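Enterocine A immunity protein (Enterococcus faecium, PDB 2BL8) confers immunity to enterocin A, a pediocin-like bacteriocin, and so probably protects the enterocin-producing bacterium from its own toxin. Local coordinates at residues His10-Asp15 with Glu29-Val34; Tyr57-Ala62 with Glu75-Leu80. One frame throughout, in Å; residues are numbered along the deposited sequence.

Contact 1: residues His10-Asp15 with Glu29-Val34; sequences HELYND and EVLQKV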
ATOM      1  N   HIS A  10      -4.830   5.489  -6.105  1.00 16.79           N
ATOM      2  CA  HIS A  10      -6.101   5.660  -6.801  1.00 18.47           C
ATOM      3  C   HIS A  10      -6.470   4.361  -7.514  1.00 18.29           C
ATOM      4  O   HIS A  10      -7.612   3.913  -7.445  1.00 18.52           O
ATOM      5  CB  HIS A  10      -5.991   6.808  -7.812  1.00 19.24           C
ATOM      6  CG  HIS A  10      -7.311   7.292  -8.328  1.00 20.59           C
ATOM      7  ND1 HIS A  10      -7.446   8.477  -9.022  1.00 22.80           N
ATOM      8  CD2 HIS A  10      -8.554   6.759  -8.253  1.00 23.34           C
ATOM      9  CE1 HIS A  10      -8.714   8.655  -9.348  1.00 23.55           C
ATOM     10  NE2 HIS A  10      -9.408   7.625  -8.892  1.00 25.31           N
ATOM     11  N   GLU A  11      -5.498   3.750  -8.183  1.00 17.18           N
ATOM     12  CA  GLU A  11      -5.749   2.504  -8.900  1.00 18.00           C
ATOM     13  C   GLU A  11      -6.089   1.345  -7.966  1.00 18.03           C
ATOM     14  O   GLU A  11      -6.965   0.536  -8.267  1.00 17.93           O
ATOM     15  CB  GLU A  11      -4.543   2.145  -9.770  1.00 18.14           C
ATOM     16  CG  GLU A  11      -4.262   3.166 -10.866  1.00 21.45           C
ATOM     17  CD  GLU A  11      -3.011   2.856 -11.668  1.00 23.35           C
ATOM     18  OE1 GLU A  11      -2.064   2.269 -11.103  1.00 25.41           O
ATOM     19  OE2 GLU A  11      -2.967   3.215 -12.863  1.00 24.00           O
ATOM     20  N   LEU A  12      -5.403   1.270  -6.831  1.00 17.95           N
ATOM     21  CA  LEU A  12      -5.658   0.200  -5.873  1.00 16.84           C
ATOM     22  C   LEU A  12      -7.055   0.387  -5.279  1.00 17.89           C
ATOM     23  O   LEU A  12      -7.809  -0.576  -5.124  1.00 18.84           O
ATOM     24  CB  LEU A  12      -4.594   0.214  -4.767  1.00 17.40           C
ATOM     25  CG  LEU A  12      -4.621  -0.909  -3.724  1.00 16.32           C
ATOM     26  CD1 LEU A  12      -4.483  -2.263  -4.411  1.00 16.75           C
ATOM     27  CD2 LEU A  12      -3.485  -0.702  -2.731  1.00 17.44           C
ATOM     28  N   TYR A  13      -7.403   1.632  -4.970  1.00 17.87           N
ATOM     29  CA  TYR A  13      -8.711   1.941  -4.401  1.00 17.94           C
ATOM     30  C   TYR A  13      -9.817   1.521  -5.362  1.00 18.03           C
ATOM     31  O   TYR A  13     -10.751   0.815  -4.981  1.00 19.07           O
ATOM     32  CB  TYR A  13      -8.839   3.443  -4.129  1.00 18.21           C
ATOM     33  CG  TYR A  13     -10.170   3.829  -3.514  1.00 19.41           C
ATOM     34  CD1 TYR A  13     -10.286   4.058  -2.146  1.00 19.60           C
ATOM     35  CD2 TYR A  13     -11.323   3.915  -4.297  1.00 22.41           C
ATOM     36  CE1 TYR A  13     -11.518   4.362  -1.565  1.00 22.27           C
ATOM     37  CE2 TYR A  13     -12.558   4.214  -3.727  1.00 21.93           C
ATOM     38  CZ  TYR A  13     -12.647   4.435  -2.360  1.00 21.54           C
ATOM     39  OH  TYR A  13     -13.866   4.729  -1.788  1.00 26.44           O
ATOM     40  N   ASN A  14      -9.709   1.971  -6.608  1.00 18.79           N
ATOM     41  CA  ASN A  14     -10.709   1.662  -7.623  1.00 20.70           C
ATOM     42  C   ASN A  14     -10.843   0.177  -7.904  1.00 20.62           C
ATOM     43  O   ASN A  14     -11.952  -0.326  -8.076  1.00 21.34           O
ATOM     44  CB  ASN A  14     -10.390   2.409  -8.921  1.00 21.92           C
ATOM     45  CG  ASN A  14     -10.817   3.862  -8.871  1.00 23.92           C
ATOM     46  OD1 ASN A  14     -11.096   4.403  -7.800  1.00 25.79           O
ATOM     47  ND2 ASN A  14     -10.865   4.506 -10.031  1.00 26.68           N
ATOM     48  N   ASP A  15      -9.722  -0.535  -7.947  1.00 19.87           N
ATOM     49  CA  ASP A  15      -9.775  -1.967  -8.223  1.00 18.76           C
ATOM     50  C   ASP A  15     -10.507  -2.719  -7.116  1.00 19.05           C
ATOM     51  O   ASP A  15     -11.299  -3.624  -7.382  1.00 21.61           O
ATOM     52  CB  ASP A  15      -8.366  -2.541  -8.377  1.00 19.16           C
ATOM     53  CG  ASP A  15      -8.376  -3.910  -9.022  1.00 20.34           C
ATOM     54  OD1 ASP A  15      -8.658  -3.983 -10.234  1.00 22.23           O
ATOM     55  OD2 ASP A  15      -8.119  -4.911  -8.319  1.00 18.56           O
ATOM     56  N   GLU A  29     -11.281   3.072   3.190  1.00 19.63           N
ATOM     57  CA  GLU A  29     -11.299   4.306   3.964  1.00 21.40           C
ATOM     58  C   GLU A  29      -9.877   4.817   4.169  1.00 21.30           C
ATOM     59  O   GLU A  29      -9.608   6.012   4.042  1.00 20.57           O
ATOM     60  CB  GLU A  29     -11.970   4.066   5.319  1.00 25.56           C
ATOM     61  CG  GLU A  29     -12.081   5.305   6.193  1.00 30.90           C
ATOM     62  CD  GLU A  29     -12.883   5.050   7.453  1.00 35.61           C
ATOM     63  OE1 GLU A  29     -14.032   4.574   7.332  1.00 38.99           O
ATOM     64  OE2 GLU A  29     -12.369   5.326   8.560  1.00 39.37           O
ATOM     65  N   VAL A  30      -8.965   3.903   4.483  1.00 19.79           N
ATOM     66  CA  VAL A  30      -7.572   4.271   4.693  1.00 19.10           C
ATOM     67  C   VAL A  30      -6.943   4.750   3.387  1.00 18.40           C
ATOM     68  O   VAL A  30      -6.230   5.753   3.366  1.00 19.14           O
ATOM     69  CB  VAL A  30      -6.760   3.086   5.253  1.00 18.64           C
ATOM     70  CG1 VAL A  30      -5.281   3.421   5.242  1.00 19.70           C
ATOM     71  CG2 VAL A  30      -7.207   2.788   6.681  1.00 19.37           C
ATOM     72  N   LEU A  31      -7.204   4.036   2.298  1.00 16.80           N
ATOM     73  CA  LEU A  31      -6.659   4.435   1.007  1.00 14.92           C
ATOM     74  C   LEU A  31      -7.145   5.839   0.661  1.00 17.68           C
ATOM     75  O   LEU A  31      -6.381   6.667   0.160  1.00 16.83           O
ATOM     76  CB  LEU A  31      -7.085   3.446  -0.080  1.00 16.04           C
ATOM     77  CG  LEU A  31      -6.374   2.092  -0.024  1.00 15.06           C
ATOM     78  CD1 LEU A  31      -7.030   1.138  -1.013  1.00 15.13           C
ATOM     79  CD2 LEU A  31      -4.894   2.273  -0.341  1.00 16.37           C
ATOM     80  N   GLN A  32      -8.419   6.102   0.939  1.00 16.89           N
ATOM     81  CA  GLN A  32      -9.003   7.405   0.664  1.00 18.28           C
ATOM     82  C   GLN A  32      -8.241   8.486   1.418  1.00 19.03           C
ATOM     83  O   GLN A  32      -7.836   9.491   0.837  1.00 20.35           O
ATOM     84  CB  GLN A  32     -10.471   7.431   1.095  1.00 18.83           C
ATOM     85  CG  GLN A  32     -11.104   8.812   0.994  1.00 21.79           C
ATOM     86  CD  GLN A  32     -11.301   9.258  -0.438  1.00 23.48           C
ATOM     87  OE1 GLN A  32     -12.181   8.758  -1.139  1.00 26.49           O
ATOM     88  NE2 GLN A  32     -10.479  10.203  -0.883  1.00 24.59           N
ATOM     89  N   LYS A  33      -8.054   8.261   2.716  1.00 18.74           N
ATOM     90  CA  LYS A  33      -7.351   9.193   3.589  1.00 20.89           C
ATOM     91  C   LYS A  33      -5.933   9.467   3.100  1.00 21.45           C
ATOM     92  O   LYS A  33      -5.478  10.612   3.097  1.00 20.77           O
ATOM     93  CB  LYS A  33      -7.311   8.626   5.012  1.00 24.62           C
ATOM     94  CG  LYS A  33      -6.695   9.552   6.052  1.00 30.67           C
ATOM     95  CD  LYS A  33      -6.796   8.942   7.446  1.00 33.98           C
ATOM     96  CE  LYS A  33      -6.220   9.869   8.507  1.00 36.12           C
ATOM     97  NZ  LYS A  33      -6.355   9.297   9.879  1.00 37.80           N
ATOM     98  N   VAL A  34      -5.235   8.413   2.693  1.00 18.53           N
ATOM     99  CA  VAL A  34      -3.867   8.550   2.205  1.00 18.33           C
ATOM    100  C   VAL A  34      -3.819   9.367   0.912  1.00 18.34           C
ATOM    101  O   VAL A  34      -2.952  10.228   0.746  1.00 18.07           O
ATOM    102  CB  VAL A  34      -3.235   7.157   1.965  1.00 18.39           C
ATOM    103  CG1 VAL A  34      -1.861   7.295   1.327  1.00 18.40           C
ATOM    104  CG2 VAL A  34      -3.123   6.423   3.279  1.00 18.26           C
TER
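Within the antiparallel four-helix bundle of this immunity protein, Leu12 and Tyr13 of helix 5-17 pack against Leu31 and Gln32 of helix 25-38, the next helix in the chain. The two short segments run at 154° to each other, nearly antiparallel, with their axes 9.7 Å apart at closest approach. Leu31 lies at the centre and divides its work between two neighbours. Its first torsion (chi1 -73°) sets CG opposite the carbonyl carbon and sends the branch across to the first helix, where CD1 comes up to the backbone of Tyr13, 3.9 Å from that residue's CA. The other methyl, CD2, meets CD2 of Leu12 at 4.1 Å, the two side chains crossing at about a right angle. Leu12 and Leu31 are both buried, and they extend into the bundle: Leu12 also touches Gln73 of helix 71-84, and Leu31 touches Leu54 of helix 48-64. Nearer the surface, the Tyr13 ring runs out alongside the second helix, its CD1 edge turned to Leu31: CB of Leu31 sits close to the ring plane, 3.9 Å from Tyr13 CD1. No hydrogen bond joins the segments, so van der Waals contact carries the join. Gln32 adds the outer flank with its aliphatic root: its CB rests 4.2 Å from Tyr13 CE1, while the chain bends at chi2, and the amide plane lies 58° from the ring.

Contact 2: residues Tyr57-Ala62 with Glu75-Leu80; sequences YLYFTA and ELIRNL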
ATOM      1  N   TYR A  57      -0.057  -1.396   7.207  1.00 13.33           N
ATOM      2  CA  TYR A  57      -1.474  -1.588   7.493  1.00 15.81           C
ATOM      3  C   TYR A  57      -2.137  -2.608   6.565  1.00 15.78           C
ATOM      4  O   TYR A  57      -2.887  -3.478   7.014  1.00 16.04           O
ATOM      5  CB  TYR A  57      -2.212  -0.249   7.380  1.00 16.45           C
ATOM      6  CG  TYR A  57      -3.717  -0.379   7.420  1.00 19.64           C
ATOM      7  CD1 TYR A  57      -4.394  -0.547   8.627  1.00 21.06           C
ATOM      8  CD2 TYR A  57      -4.458  -0.382   6.241  1.00 21.77           C
ATOM      9  CE1 TYR A  57      -5.781  -0.716   8.654  1.00 22.89           C
ATOM     10  CE2 TYR A  57      -5.834  -0.553   6.257  1.00 22.73           C
ATOM     11  CZ  TYR A  57      -6.490  -0.720   7.463  1.00 22.19           C
ATOM     12  OH  TYR A  57      -7.856  -0.895   7.465  1.00 25.17           O
ATOM     13  N   LEU A  58      -1.859  -2.506   5.270  1.00 14.62           N
ATOM     14  CA  LEU A  58      -2.469  -3.415   4.309  1.00 13.55           C
ATOM     15  C   LEU A  58      -2.156  -4.878   4.609  1.00 14.40           C
ATOM     16  O   LEU A  58      -3.057  -5.719   4.614  1.00 15.74           O
ATOM     17  CB  LEU A  58      -2.028  -3.053   2.883  1.00 13.59           C
ATOM     18  CG  LEU A  58      -2.561  -1.700   2.383  1.00 13.19           C
ATOM     19  CD1 LEU A  58      -1.977  -1.374   1.014  1.00 14.36           C
ATOM     20  CD2 LEU A  58      -4.080  -1.739   2.311  1.00 14.71           C
ATOM     21  N   TYR A  59      -0.894  -5.188   4.869  1.00 14.59           N
ATOM     22  CA  TYR A  59      -0.533  -6.574   5.151  1.00 14.94           C
ATOM     23  C   TYR A  59      -1.007  -7.028   6.522  1.00 16.55           C
ATOM     24  O   TYR A  59      -1.390  -8.184   6.697  1.00 17.23           O
ATOM     25  CB  TYR A  59       0.977  -6.765   5.013  1.00 14.89           C
ATOM     26  CG  TYR A  59       1.437  -6.775   3.577  1.00 16.52           C
ATOM     27  CD1 TYR A  59       1.060  -7.802   2.707  1.00 16.18           C
ATOM     28  CD2 TYR A  59       2.231  -5.744   3.074  1.00 17.04           C
ATOM     29  CE1 TYR A  59       1.467  -7.797   1.366  1.00 17.61           C
ATOM     30  CE2 TYR A  59       2.640  -5.730   1.742  1.00 18.45           C
ATOM     31  CZ  TYR A  59       2.256  -6.757   0.895  1.00 18.47           C
ATOM     32  OH  TYR A  59       2.671  -6.738  -0.420  1.00 22.21           O
ATOM     33  N   PHE A  60      -0.983  -6.123   7.495  1.00 16.85           N
ATOM     34  CA  PHE A  60      -1.447  -6.469   8.829  1.00 18.22           C
ATOM     35  C   PHE A  60      -2.945  -6.761   8.776  1.00 19.69           C
ATOM     36  O   PHE A  60      -3.420  -7.758   9.321  1.00 18.88           O
ATOM     37  CB  PHE A  60      -1.197  -5.317   9.804  1.00 20.68           C
ATOM     38  CG  PHE A  60      -1.909  -5.482  11.114  1.00 21.69           C
ATOM     39  CD1 PHE A  60      -1.498  -6.446  12.026  1.00 22.84           C
ATOM     40  CD2 PHE A  60      -3.023  -4.706  11.415  1.00 25.80           C
ATOM     41  CE1 PHE A  60      -2.187  -6.640  13.220  1.00 24.55           C
ATOM     42  CE2 PHE A  60      -3.720  -4.891  12.604  1.00 25.45           C
ATOM     43  CZ  PHE A  60      -3.300  -5.862  13.509  1.00 24.04           C
ATOM     44  N   THR A  61      -3.684  -5.876   8.118  1.00 18.66           N
ATOM     45  CA  THR A  61      -5.128  -6.021   8.002  1.00 20.38           C
ATOM     46  C   THR A  61      -5.492  -7.290   7.244  1.00 21.58           C
ATOM     47  O   THR A  61      -6.418  -8.000   7.620  1.00 21.59           O
ATOM     48  CB  THR A  61      -5.738  -4.811   7.277  1.00 21.22           C
ATOM     49  OG1 THR A  61      -5.412  -3.618   7.998  1.00 23.92           O
ATOM     50  CG2 THR A  61      -7.251  -4.944   7.189  1.00 23.62           C
ATOM     51  N   ALA A  62      -4.755  -7.561   6.174  1.00 20.87           N
ATOM     52  CA  ALA A  62      -4.991  -8.740   5.352  1.00 22.01           C
ATOM     53  C   ALA A  62      -4.839 -10.006   6.184  1.00 22.72           C
ATOM     54  O   ALA A  62      -5.655 -10.920   6.092  1.00 23.45           O
ATOM     55  CB  ALA A  62      -4.018  -8.757   4.181  1.00 22.20           C
ATOM     56  N   GLU A  75       0.698  -6.634  -6.791  1.00 14.71           N
ATOM     57  CA  GLU A  75       1.672  -5.968  -7.637  1.00 14.46           C
ATOM     58  C   GLU A  75       1.595  -4.453  -7.457  1.00 13.19           C
ATOM     59  O   GLU A  75       2.623  -3.774  -7.428  1.00 13.68           O
ATOM     60  CB  GLU A  75       1.447  -6.384  -9.094  1.00 13.31           C
ATOM     61  CG  GLU A  75       1.915  -7.819  -9.337  1.00 14.57           C
ATOM     62  CD  GLU A  75       1.214  -8.514 -10.483  1.00 16.66           C
ATOM     63  OE1 GLU A  75       0.559  -7.837 -11.303  1.00 16.76           O
ATOM     64  OE2 GLU A  75       1.330  -9.758 -10.563  1.00 17.98           O
ATOM     65  N   LEU A  76       0.385  -3.921  -7.323  1.00 12.81           N
ATOM     66  CA  LEU A  76       0.233  -2.490  -7.101  1.00 11.23           C
ATOM     67  C   LEU A  76       0.834  -2.121  -5.743  1.00 12.65           C
ATOM     68  O   LEU A  76       1.518  -1.109  -5.619  1.00 12.77           O
ATOM     69  CB  LEU A  76      -1.240  -2.083  -7.136  1.00 12.26           C
ATOM     70  CG  LEU A  76      -1.906  -2.149  -8.511  1.00 12.59           C
ATOM     71  CD1 LEU A  76      -3.388  -1.815  -8.371  1.00 13.68           C
ATOM     72  CD2 LEU A  76      -1.213  -1.184  -9.465  1.00 15.99           C
ATOM     73  N   ILE A  77       0.590  -2.942  -4.726  1.00 12.31           N
ATOM     74  CA  ILE A  77       1.136  -2.643  -3.403  1.00 13.48           C
ATOM     75  C   ILE A  77       2.663  -2.659  -3.462  1.00 13.51           C
ATOM     76  O   ILE A  77       3.325  -1.829  -2.842  1.00 13.50           O
ATOM     77  CB  ILE A  77       0.620  -3.642  -2.340  1.00 13.46           C
ATOM     78  CG1 ILE A  77      -0.905  -3.514  -2.213  1.00 14.10           C
ATOM     79  CG2 ILE A  77       1.260  -3.343  -0.990  1.00 14.35           C
ATOM     80  CD1 ILE A  77      -1.548  -4.585  -1.340  1.00 15.03           C
ATOM     81  N   ARG A  78       3.217  -3.595  -4.225  1.00 14.33           N
ATOM     82  CA  ARG A  78       4.668  -3.697  -4.383  1.00 16.48           C
ATOM     83  C   ARG A  78       5.223  -2.429  -5.027  1.00 15.34           C
ATOM     84  O   ARG A  78       6.234  -1.881  -4.581  1.00 14.17           O
ATOM     85  CB  ARG A  78       5.010  -4.904  -5.262  1.00 17.55           C
ATOM     86  CG  ARG A  78       6.487  -5.074  -5.570  1.00 23.40           C
ATOM     87  CD  ARG A  78       6.704  -6.238  -6.530  1.00 27.53           C
ATOM     88  NE  ARG A  78       6.183  -5.946  -7.863  1.00 32.84           N
ATOM     89  CZ  ARG A  78       5.958  -6.864  -8.799  1.00 34.44           C
ATOM     90  NH1 ARG A  78       6.202  -8.145  -8.549  1.00 35.82           N
ATOM     91  NH2 ARG A  78       5.492  -6.505  -9.987  1.00 34.70           N
ATOM     92  N   ASN A  79       4.557  -1.964  -6.080  1.00 16.37           N
ATOM     93  CA  ASN A  79       4.989  -0.766  -6.782  1.00 16.63           C
ATOM     94  C   ASN A  79       4.901   0.467  -5.887  1.00 16.30           C
ATOM     95  O   ASN A  79       5.766   1.345  -5.952  1.00 15.96           O
ATOM     96  CB  ASN A  79       4.158  -0.579  -8.057  1.00 19.90           C
ATOM     97  CG  ASN A  79       4.448  -1.648  -9.100  1.00 24.31           C
ATOM     98  OD1 ASN A  79       3.805  -1.703 -10.148  1.00 28.42           O
ATOM     99  ND2 ASN A  79       5.430  -2.500  -8.816  1.00 27.02           N
ATOM    100  N   LEU A  80       3.876   0.529  -5.040  1.00 15.05           N
ATOM    101  CA  LEU A  80       3.723   1.665  -4.136  1.00 16.55           C
ATOM    102  C   LEU A  80       4.918   1.748  -3.185  1.00 16.04           C
ATOM    103  O   LEU A  80       5.490   2.817  -2.976  1.00 14.47           O
ATOM    104  CB  LEU A  80       2.418   1.550  -3.339  1.00 18.00           C
ATOM    105  CG  LEU A  80       2.071   2.769  -2.477  1.00 19.66           C
ATOM    106  CD1 LEU A  80       1.932   4.006  -3.351  1.00 21.98           C
ATOM    107  CD2 LEU A  80       0.781   2.506  -1.716  1.00 24.23           C
TER
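Leu58 and Tyr59 both close on Ile77 where helix 48-64 meets helix 71-84, the last two helices of the four-helix bundle, which form an antiparallel hairpin. Walking along 57-62, Tyr57 comes first; its side chain turns from the last helix toward Asp26 of helix 25-38. Leu58 points toward the partner helix. Its CD1 meets both CG1 and CD1 of Ile77, each at 4.0 Å, the two side chains passing obliquely in the buried centre of the bundle, where Leu58 also touches Ile27 of helix 25-38. Tyr59 meets the other branch of the same isoleucine. With chi1 at -74° the ring leans out alongside Ile77, the two side chains running past each other in opposite directions, and the hydroxyl end does the touching: OH lies 3.7 Å from Ile77 CG2 and CE2 3.9 Å from that same methyl. Each branch of Ile77 thus has its own neighbour, CG1 and CD1 meeting Leu58 and CG2 meeting Tyr59, without any polar bond between the segments. At the end of the segment, Ala62 and Ile77 both touch Phe69 of the connecting loop. Just before it, Thr61 turns back into its own helix. Thr61 OG1 lies 3.0 Å above the plane of the Tyr57 ring, offset toward its rim. Tyr57 O takes two donors, Thr61 N and Thr61 OG1, the hydroxyl oxygen standing 2.7 Å away and 41° out of the carbonyl plane.

From the N terminus, helix 5-17 runs out and the chain turns back into helix 25-38; contact 1 closes that first hairpin. After the unmodelled link 40-46, helices 48-64 and 71-84 form a second hairpin, closed by contact 2. The two closures follow in series along the chain, neither nested nor crossed, and their centres lie 11 Å apart. The hairpins then pack on each other directly. Leu12 CD2 reaches Ile77 CG1 at 3.9 Å, tying the first helix to the last, while Val30 CG2 and Tyr57 CE2, 3.6 Å apart, join the two middle helices. Together these junctions bring all four helices around one apolar interior.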